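Local coordinates for protein CsuE (Acinetobacter baumannii, PDB 6FJY) that forms the tip adhesion subunit of archaic chaperone-usher Csu pili, held before assembly by the chaperone CsuC, and probably mediates attachment during biofilm formation, at residues 220-225 / 253-258; 247-252 / 261-266. All blocks are in the same frame, centred on the assembly; numbering follows the deposited sequence.

Interaction 1 of 2, residues 220-225 / 253-258; sequences LNNGLS and NDRWGS
Arg-255 reaches Asn-222 through a single straight hydrogen bond: NH2 of Arg-255 donates to OD1 of Asn-222 at 2.9 Å with an N-H...O angle of 173°. The acceptor lies in the guanidinium plane, at the edge of that group. The donor, by contrast, stands above the amide plane and so is not on a lone pair of OD1; the two planes are 54° apart. The extended chain of Arg-255, with CG anti to the backbone N (chi1 -164°), carries the guanidinium across to the asparagine. Its other nitrogens are committed elsewhere, NE in a salt bridge to Asp-246 and NH1 in one to Glu-261; two acids and an amide oxygen thus fix its rotation, and the two carboxylates probably offset its charge and that of nearby Arg-232.

A backbone bond closes the other end of the contact, from Leu-220 N to Gly-257 O at 3.0 Å, and Gly-257 CA lies 3.2 Å from Leu-220 O in a CA-H...O contact. As the chain leaves strand 217-220, Asn-221 OD1 accepts from Gly-223 N at 3.1 Å, forming an Asx turn. Thr-307 N also donates to this OD1, tying the turn to strand 302-311.

The Leu-220 side chain lies over one face of the Trp-256 indole. Leu-220 CG sits 3.8 Å from the centroid of the five-membered ring of Trp-256, almost on its normal, a CH-pi contact, while Leu-220 CD1 is shifted toward the rim and meets Trp-256 CD2 at 3.6 Å. The indole NE1 is bound to Val-218 O, which pins the ring at strand 217-220. Leu-220 also packs on Val-306, Val-308 and Ile-247, so the contact fastens an inter-strand loop to a strand end at the edge of the core of an Ig-like beta sandwich.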
ATOM      1  N   LEU D 220      -7.640   2.435 -22.213  1.00 69.01           N
ATOM      2  CA  LEU D 220      -6.711   3.118 -23.106  1.00 76.55           C
ATOM      3  C   LEU D 220      -7.376   4.383 -23.622  1.00 73.53           C
ATOM      4  O   LEU D 220      -8.534   4.351 -24.051  1.00 62.29           O
ATOM      5  CB  LEU D 220      -6.285   2.228 -24.283  1.00 74.05           C
ATOM      6  CG  LEU D 220      -5.574   0.894 -24.008  1.00 73.23           C
ATOM      7  CD1 LEU D 220      -5.154   0.269 -25.322  1.00 71.49           C
ATOM      8  CD2 LEU D 220      -4.377   1.053 -23.094  1.00 62.97           C
ATOM      9  N   ASN D 221      -6.647   5.494 -23.567  1.00 82.74           N
ATOM     10  CA  ASN D 221      -7.157   6.765 -24.058  1.00 81.38           C
ATOM     11  C   ASN D 221      -7.109   6.764 -25.586  1.00 68.24           C
ATOM     12  O   ASN D 221      -6.901   5.728 -26.225  1.00 62.06           O
ATOM     13  CB  ASN D 221      -6.374   7.922 -23.442  1.00 76.16           C
ATOM     14  CG  ASN D 221      -4.999   8.105 -24.063  1.00 70.54           C
ATOM     15  OD1 ASN D 221      -4.402   7.167 -24.585  1.00 74.23           O
ATOM     16  ND2 ASN D 221      -4.495   9.321 -24.001  1.00 68.05           N
ATOM     17  N   ASN D 222      -7.301   7.937 -26.188  1.00 72.47           N
ATOM     18  CA  ASN D 222      -7.246   8.105 -27.631  1.00 71.78           C
ATOM     19  C   ASN D 222      -5.942   8.747 -28.093  1.00 58.24           C
ATOM     20  O   ASN D 222      -5.871   9.263 -29.213  1.00 55.88           O
ATOM     21  CB  ASN D 222      -8.444   8.923 -28.105  1.00 79.99           C
ATOM     22  CG  ASN D 222      -9.753   8.181 -27.932  1.00 77.69           C
ATOM     23  OD1 ASN D 222      -9.792   6.954 -27.989  1.00 68.98           O
ATOM     24  ND2 ASN D 222     -10.831   8.923 -27.726  1.00 87.08           N
ATOM     25  N   GLY D 223      -4.916   8.733 -27.249  1.00 74.84           N
ATOM     26  CA  GLY D 223      -3.600   9.180 -27.660  1.00 83.04           C
ATOM     27  C   GLY D 223      -3.451  10.691 -27.696  1.00 81.56           C
ATOM     28  O   GLY D 223      -4.268  11.455 -27.174  1.00 75.01           O
ATOM     29  N   LEU D 224      -2.367  11.118 -28.341  1.00 91.88           N
ATOM     30  CA  LEU D 224      -2.021  12.531 -28.417  1.00 96.83           C
ATOM     31  C   LEU D 224      -2.635  13.235 -29.614  1.00 94.93           C
ATOM     32  O   LEU D 224      -2.764  14.464 -29.592  1.00 88.63           O
ATOM     33  CB  LEU D 224      -0.500  12.707 -28.472  1.00 95.50           C
ATOM     34  CG  LEU D 224       0.283  11.986 -27.376  1.00 88.87           C
ATOM     35  CD1 LEU D 224       1.782  12.222 -27.530  1.00 83.61           C
ATOM     36  CD2 LEU D 224      -0.206  12.429 -26.003  1.00 80.99           C
ATOM     37  N   SER D 225      -3.019  12.493 -30.653  1.00105.97           N
ATOM     38  CA  SER D 225      -3.524  13.067 -31.900  1.00103.94           C
ATOM     39  C   SER D 225      -4.908  12.519 -32.235  1.00106.80           C
ATOM     40  O   SER D 225      -5.107  11.923 -33.300  1.00103.88           O
ATOM     41  CB  SER D 225      -2.552  12.786 -33.043  1.00 87.57           C
ATOM     42  OG  SER D 225      -1.209  12.947 -32.624  1.00 80.09           O
ATOM     43  N   ASN D 253     -12.853  -7.446 -33.127  1.00 97.79           N
ATOM     44  CA  ASN D 253     -13.244  -6.101 -33.527  1.00 98.81           C
ATOM     45  C   ASN D 253     -13.678  -5.238 -32.352  1.00 91.37           C
ATOM     46  O   ASN D 253     -14.023  -4.072 -32.556  1.00 90.22           O
ATOM     47  CB  ASN D 253     -14.386  -6.155 -34.554  1.00105.40           C
ATOM     48  CG  ASN D 253     -13.940  -6.664 -35.913  1.00107.84           C
ATOM     49  OD1 ASN D 253     -12.775  -6.537 -36.288  1.00113.30           O
ATOM     50  ND2 ASN D 253     -14.877  -7.236 -36.663  1.00107.11           N
ATOM     51  N   ASP D 254     -13.699  -5.783 -31.139  1.00 91.05           N
ATOM     52  CA  ASP D 254     -14.049  -4.995 -29.965  1.00104.12           C
ATOM     53  C   ASP D 254     -12.973  -3.943 -29.735  1.00106.93           C
ATOM     54  O   ASP D 254     -11.788  -4.272 -29.615  1.00105.74           O
ATOM     55  CB  ASP D 254     -14.195  -5.888 -28.740  1.00110.58           C
ATOM     56  CG  ASP D 254     -15.512  -6.625 -28.718  1.00119.54           C
ATOM     57  OD1 ASP D 254     -16.353  -6.353 -29.598  1.00123.15           O
ATOM     58  OD2 ASP D 254     -15.699  -7.477 -27.820  1.00120.38           O
ATOM     59  N   ARG D 255     -13.369  -2.677 -29.683  1.00105.39           N
ATOM     60  CA  ARG D 255     -12.399  -1.614 -29.470  1.00 85.89           C
ATOM     61  C   ARG D 255     -11.963  -1.565 -28.000  1.00 78.29           C
ATOM     62  O   ARG D 255     -12.787  -1.688 -27.093  1.00 57.50           O
ATOM     63  CB  ARG D 255     -12.993  -0.274 -29.896  1.00 76.51           C
ATOM     64  CG  ARG D 255     -11.939   0.766 -30.060  1.00 77.35           C
ATOM     65  CD  ARG D 255     -12.498   2.097 -30.501  1.00 76.03           C
ATOM     66  NE  ARG D 255     -11.424   3.077 -30.643  1.00 71.97           N
ATOM     67  CZ  ARG D 255     -11.152   4.012 -29.740  1.00 76.34           C
ATOM     68  NH1 ARG D 255     -11.892   4.102 -28.647  1.00 69.89           N
ATOM     69  NH2 ARG D 255     -10.152   4.863 -29.934  1.00 87.98           N
ATOM     70  N   TRP D 256     -10.654  -1.405 -27.774  1.00 81.80           N
ATOM     71  CA  TRP D 256     -10.072  -1.227 -26.440  1.00 77.97           C
ATOM     72  C   TRP D 256      -9.871   0.264 -26.228  1.00 69.68           C
ATOM     73  O   TRP D 256      -8.933   0.857 -26.761  1.00 67.66           O
ATOM     74  CB  TRP D 256      -8.753  -1.983 -26.300  1.00 72.99           C
ATOM     75  CG  TRP D 256      -8.244  -2.092 -24.926  1.00 70.05           C
ATOM     76  CD1 TRP D 256      -8.834  -1.610 -23.791  1.00 67.72           C
ATOM     77  CD2 TRP D 256      -7.041  -2.744 -24.513  1.00 62.03           C
ATOM     78  NE1 TRP D 256      -8.069  -1.927 -22.696  1.00 70.62           N
ATOM     79  CE2 TRP D 256      -6.963  -2.623 -23.113  1.00 76.02           C
ATOM     80  CE3 TRP D 256      -6.025  -3.421 -25.192  1.00 63.07           C
ATOM     81  CZ2 TRP D 256      -5.900  -3.143 -22.377  1.00 78.50           C
ATOM     82  CZ3 TRP D 256      -4.969  -3.949 -24.456  1.00 74.56           C
ATOM     83  CH2 TRP D 256      -4.918  -3.805 -23.062  1.00 78.75           C
ATOM     84  N   GLY D 257     -10.780   0.872 -25.472  1.00 69.02           N
ATOM     85  CA  GLY D 257     -10.723   2.280 -25.132  1.00 77.32           C
ATOM     86  C   GLY D 257     -10.984   2.450 -23.651  1.00 82.38           C
ATOM     87  O   GLY D 257     -10.479   1.701 -22.817  1.00 82.70           O
ATOM     88  N   SER D 258     -11.801   3.446 -23.328  1.00 89.84           N
ATOM     89  CA  SER D 258     -12.233   3.712 -21.964  1.00 91.28           C
ATOM     90  C   SER D 258     -13.747   3.546 -21.864  1.00 90.42           C
ATOM     91  O   SER D 258     -14.418   3.133 -22.815  1.00 84.93           O
ATOM     92  CB  SER D 258     -11.809   5.113 -21.514  1.00 90.09           C
ATOM     93  OG  SER D 258     -12.418   6.111 -22.309  1.00 92.08           O
TER

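Interaction 2 of 2, residues 247-252 / 261-266; sequences IFKNSS and ERWSSL
A type II' beta turn from Lys-249 to Ser-252 ends strand 242-249, and its first two residues meet Trp-263 of the short strand 263-264. Ser-252 fixes the turn twice on one acceptor, since both its backbone N (3.0 Å) and its OG (2.7 Å) donate to Lys-249 O. From here the Lys-249 side chain runs along one face of the indole, the two side chains passing in opposite directions. CG lies anti to the carbonyl carbon (chi1 -51°) and the chain is extended beyond it, which spreads the methylenes over the ring. Lys-249 CB makes a CH-pi contact 4.2 Å from the centroid of the six-membered ring of Trp-263, and Lys-249 CD lies above the ring near its fusion, 4.1 Å from Trp-263 CD2. Farther along, still above the indole, Lys-249 NZ donates to Arg-262 O at 3.1 Å; at 5.1 Å from the centroid of the Trp-263 five-membered ring, it adds at most a weak cation-pi attraction.

Asn-250 comes to the indole's edge instead. Asn-250 OD1 lies in the ring plane, 3.7 Å from Trp-263 CH2, with the amide standing nearly perpendicular to the ring (89°). Trp-256 and Tyr-283 also meet Trp-263 edge-to-face, and CsuC Lys-191 packs on Ser-264. Aliphatic lysine packing over a tryptophan here links a beta turn of the Ig-like sandwich to strand 263-264, which pairs with 217-220 and not with 242-249.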
ATOM      1  N   ILE D 247      -6.767   0.183 -31.856  1.00 61.60           N
ATOM      2  CA  ILE D 247      -6.287  -0.964 -31.100  1.00 75.37           C
ATOM      3  C   ILE D 247      -7.479  -1.863 -30.811  1.00 72.66           C
ATOM      4  O   ILE D 247      -8.562  -1.377 -30.464  1.00 66.17           O
ATOM      5  CB  ILE D 247      -5.601  -0.534 -29.785  1.00 81.25           C
ATOM      6  CG1 ILE D 247      -4.379   0.347 -30.052  1.00 77.29           C
ATOM      7  CG2 ILE D 247      -5.197  -1.740 -28.968  1.00 84.88           C
ATOM      8  CD1 ILE D 247      -3.802   0.913 -28.788  1.00 68.45           C
ATOM      9  N   PHE D 248      -7.282  -3.173 -30.938  1.00 83.65           N
ATOM     10  CA  PHE D 248      -8.381  -4.116 -30.802  1.00 81.81           C
ATOM     11  C   PHE D 248      -8.011  -5.237 -29.844  1.00 72.55           C
ATOM     12  O   PHE D 248      -6.889  -5.750 -29.885  1.00 62.35           O
ATOM     13  CB  PHE D 248      -8.789  -4.662 -32.179  1.00 91.63           C
ATOM     14  CG  PHE D 248      -9.331  -3.602 -33.092  1.00 91.68           C
ATOM     15  CD1 PHE D 248      -8.524  -2.991 -34.036  1.00 93.68           C
ATOM     16  CD2 PHE D 248     -10.641  -3.175 -32.964  1.00 89.52           C
ATOM     17  CE1 PHE D 248      -9.025  -1.993 -34.855  1.00 91.01           C
ATOM     18  CE2 PHE D 248     -11.149  -2.183 -33.778  1.00 84.56           C
ATOM     19  CZ  PHE D 248     -10.342  -1.591 -34.723  1.00 91.69           C
ATOM     20  N   LYS D 249      -8.971  -5.619 -28.994  1.00 81.76           N
ATOM     21  CA  LYS D 249      -8.777  -6.720 -28.054  1.00 69.56           C
ATOM     22  C   LYS D 249      -8.579  -8.028 -28.812  1.00 72.09           C
ATOM     23  O   LYS D 249      -9.317  -8.323 -29.755  1.00 62.90           O
ATOM     24  CB  LYS D 249      -9.981  -6.847 -27.116  1.00 71.77           C
ATOM     25  CG  LYS D 249     -10.433  -5.568 -26.397  1.00 62.50           C
ATOM     26  CD  LYS D 249     -11.580  -5.877 -25.420  1.00 56.24           C
ATOM     27  CE  LYS D 249     -12.342  -4.618 -25.018  1.00 73.20           C
ATOM     28  NZ  LYS D 249     -13.505  -4.901 -24.106  1.00 84.81           N
ATOM     29  N   ASN D 250      -7.571  -8.802 -28.402  1.00 82.73           N
ATOM     30  CA  ASN D 250      -7.249 -10.124 -28.967  1.00 78.65           C
ATOM     31  C   ASN D 250      -7.183  -9.987 -30.489  1.00 79.04           C
ATOM     32  O   ASN D 250      -6.542  -9.048 -30.982  1.00 79.62           O
ATOM     33  CB  ASN D 250      -8.243 -11.152 -28.438  1.00 81.07           C
ATOM     34  CG  ASN D 250      -8.264 -11.226 -26.913  1.00 74.44           C
ATOM     35  OD1 ASN D 250      -7.230 -11.411 -26.261  1.00 59.08           O
ATOM     36  ND2 ASN D 250      -9.451 -11.069 -26.339  1.00 75.13           N
ATOM     37  N   SER D 251      -7.809 -10.882 -31.258  1.00 75.28           N
ATOM     38  CA  SER D 251      -7.856 -10.780 -32.715  1.00 76.40           C
ATOM     39  C   SER D 251      -9.234 -10.358 -33.216  1.00 74.79           C
ATOM     40  O   SER D 251      -9.629 -10.720 -34.325  1.00 66.31           O
ATOM     41  CB  SER D 251      -7.461 -12.105 -33.368  1.00 70.56           C
ATOM     42  OG  SER D 251      -6.136 -12.488 -33.034  1.00 74.30           O
ATOM     43  N   SER D 252      -9.975  -9.596 -32.414  1.00 86.64           N
ATOM     44  CA  SER D 252     -11.385  -9.320 -32.661  1.00 93.38           C
ATOM     45  C   SER D 252     -11.591  -7.877 -33.124  1.00 87.94           C
ATOM     46  O   SER D 252     -10.642  -7.172 -33.478  1.00 79.89           O
ATOM     47  CB  SER D 252     -12.209  -9.634 -31.403  1.00 88.01           C
ATOM     48  OG  SER D 252     -11.875  -8.767 -30.333  1.00 82.25           O
ATOM     49  N   GLU D 261     -15.568   0.532 -23.206  1.00129.56           N
ATOM     50  CA  GLU D 261     -14.587  -0.236 -23.965  1.00104.06           C
ATOM     51  C   GLU D 261     -13.399  -0.677 -23.118  1.00 84.88           C
ATOM     52  O   GLU D 261     -12.385  -1.121 -23.670  1.00 60.41           O
ATOM     53  CB  GLU D 261     -14.088   0.576 -25.160  1.00 89.34           C
ATOM     54  CG  GLU D 261     -15.153   0.896 -26.184  1.00 83.82           C
ATOM     55  CD  GLU D 261     -14.640   1.822 -27.261  1.00 85.08           C
ATOM     56  OE1 GLU D 261     -13.520   2.352 -27.103  1.00 82.01           O
ATOM     57  OE2 GLU D 261     -15.353   2.022 -28.263  1.00 84.33           O
ATOM     58  N   ARG D 262     -13.500  -0.565 -21.794  1.00 84.84           N
ATOM     59  CA  ARG D 262     -12.419  -0.969 -20.910  1.00 78.71           C
ATOM     60  C   ARG D 262     -12.314  -2.492 -20.876  1.00 84.12           C
ATOM     61  O   ARG D 262     -13.057  -3.218 -21.548  1.00 81.75           O
ATOM     62  CB  ARG D 262     -12.638  -0.402 -19.512  1.00 84.02           C
ATOM     63  CG  ARG D 262     -13.928  -0.854 -18.861  1.00 88.98           C
ATOM     64  CD  ARG D 262     -14.191  -0.127 -17.552  1.00 92.50           C
ATOM     65  NE  ARG D 262     -15.470  -0.527 -16.967  1.00104.82           N
ATOM     66  CZ  ARG D 262     -15.966  -0.040 -15.834  1.00 99.94           C
ATOM     67  NH1 ARG D 262     -15.290   0.875 -15.147  1.00 99.97           N
ATOM     68  NH2 ARG D 262     -17.136  -0.470 -15.388  1.00 93.38           N
ATOM     69  N   TRP D 263     -11.368  -2.981 -20.077  1.00 77.09           N
ATOM     70  CA  TRP D 263     -11.068  -4.408 -20.015  1.00 59.88           C
ATOM     71  C   TRP D 263     -10.792  -4.747 -18.562  1.00 64.60           C
ATOM     72  O   TRP D 263      -9.818  -4.255 -17.984  1.00 58.70           O
ATOM     73  CB  TRP D 263      -9.874  -4.747 -20.903  1.00 65.42           C
ATOM     74  CG  TRP D 263      -9.785  -6.173 -21.336  1.00 66.62           C
ATOM     75  CD1 TRP D 263     -10.466  -7.228 -20.821  1.00 68.01           C
ATOM     76  CD2 TRP D 263      -8.961  -6.698 -22.387  1.00 64.12           C
ATOM     77  NE1 TRP D 263     -10.123  -8.386 -21.481  1.00 67.57           N
ATOM     78  CE2 TRP D 263      -9.198  -8.090 -22.447  1.00 65.54           C
ATOM     79  CE3 TRP D 263      -8.044  -6.130 -23.276  1.00 56.86           C
ATOM     80  CZ2 TRP D 263      -8.552  -8.926 -23.366  1.00 69.83           C
ATOM     81  CZ3 TRP D 263      -7.393  -6.962 -24.189  1.00 65.38           C
ATOM     82  CH2 TRP D 263      -7.654  -8.344 -24.228  1.00 66.25           C
ATOM     83  N   SER D 264     -11.652  -5.570 -17.967  1.00 70.45           N
ATOM     84  CA  SER D 264     -11.497  -5.923 -16.568  1.00 62.60           C
ATOM     85  C   SER D 264     -10.575  -7.124 -16.435  1.00 55.91           C
ATOM     86  O   SER D 264     -10.423  -7.916 -17.366  1.00 47.76           O
ATOM     87  CB  SER D 264     -12.850  -6.233 -15.929  1.00 64.41           C
ATOM     88  OG  SER D 264     -13.319  -7.504 -16.327  1.00 72.74           O
ATOM     89  N   SER D 265      -9.946  -7.239 -15.258  1.00 69.59           N
ATOM     90  CA  SER D 265      -9.210  -8.436 -14.849  1.00 70.61           C
ATOM     91  C   SER D 265      -9.961  -9.706 -15.252  1.00 87.77           C
ATOM     92  O   SER D 265     -10.470 -10.439 -14.398  1.00 70.18           O
ATOM     93  CB  SER D 265      -8.979  -8.431 -13.338  1.00 70.90           C
ATOM     94  OG  SER D 265      -8.855  -7.120 -12.826  1.00 66.39           O
ATOM     95  N   LEU D 266     -10.051  -9.948 -16.565  1.00107.50           N
ATOM     96  CA  LEU D 266     -10.778 -11.058 -17.179  1.00105.73           C
ATOM     97  C   LEU D 266      -9.843 -11.729 -18.180  1.00107.63           C
ATOM     98  O   LEU D 266      -9.513 -12.908 -18.038  1.00109.65           O
ATOM     99  CB  LEU D 266     -12.058 -10.549 -17.852  1.00 95.73           C
ATOM    100  CG  LEU D 266     -12.838 -11.371 -18.888  1.00 90.73           C
ATOM    101  CD1 LEU D 266     -14.339 -11.167 -18.687  1.00 61.22           C
ATOM    102  CD2 LEU D 266     -12.450 -10.985 -20.310  1.00 99.41           C
TER

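In the fold
Interactions 1 and 2 have centres about 10 Å apart and alternate along the chain, so the loop between strands 242-249 and 263-264 takes part in both. Besides the salt bridge of Arg-255 with Glu-261, a probable hydrogen bond between Asp-254 O and Lys-249 N (3.2 Å) joins them, and Trp-256 packs on Lys-249. Interaction 1 is partly buried: a buried aliphatic chain meets an indole, with charged bonding among partly exposed residues. Interaction 2 is a surface contact, mainly aliphatic on aromatic, with one ammonium-to-backbone bond. CsuC packs against 261-266, whereas no other chain of the assembly touches interaction 1.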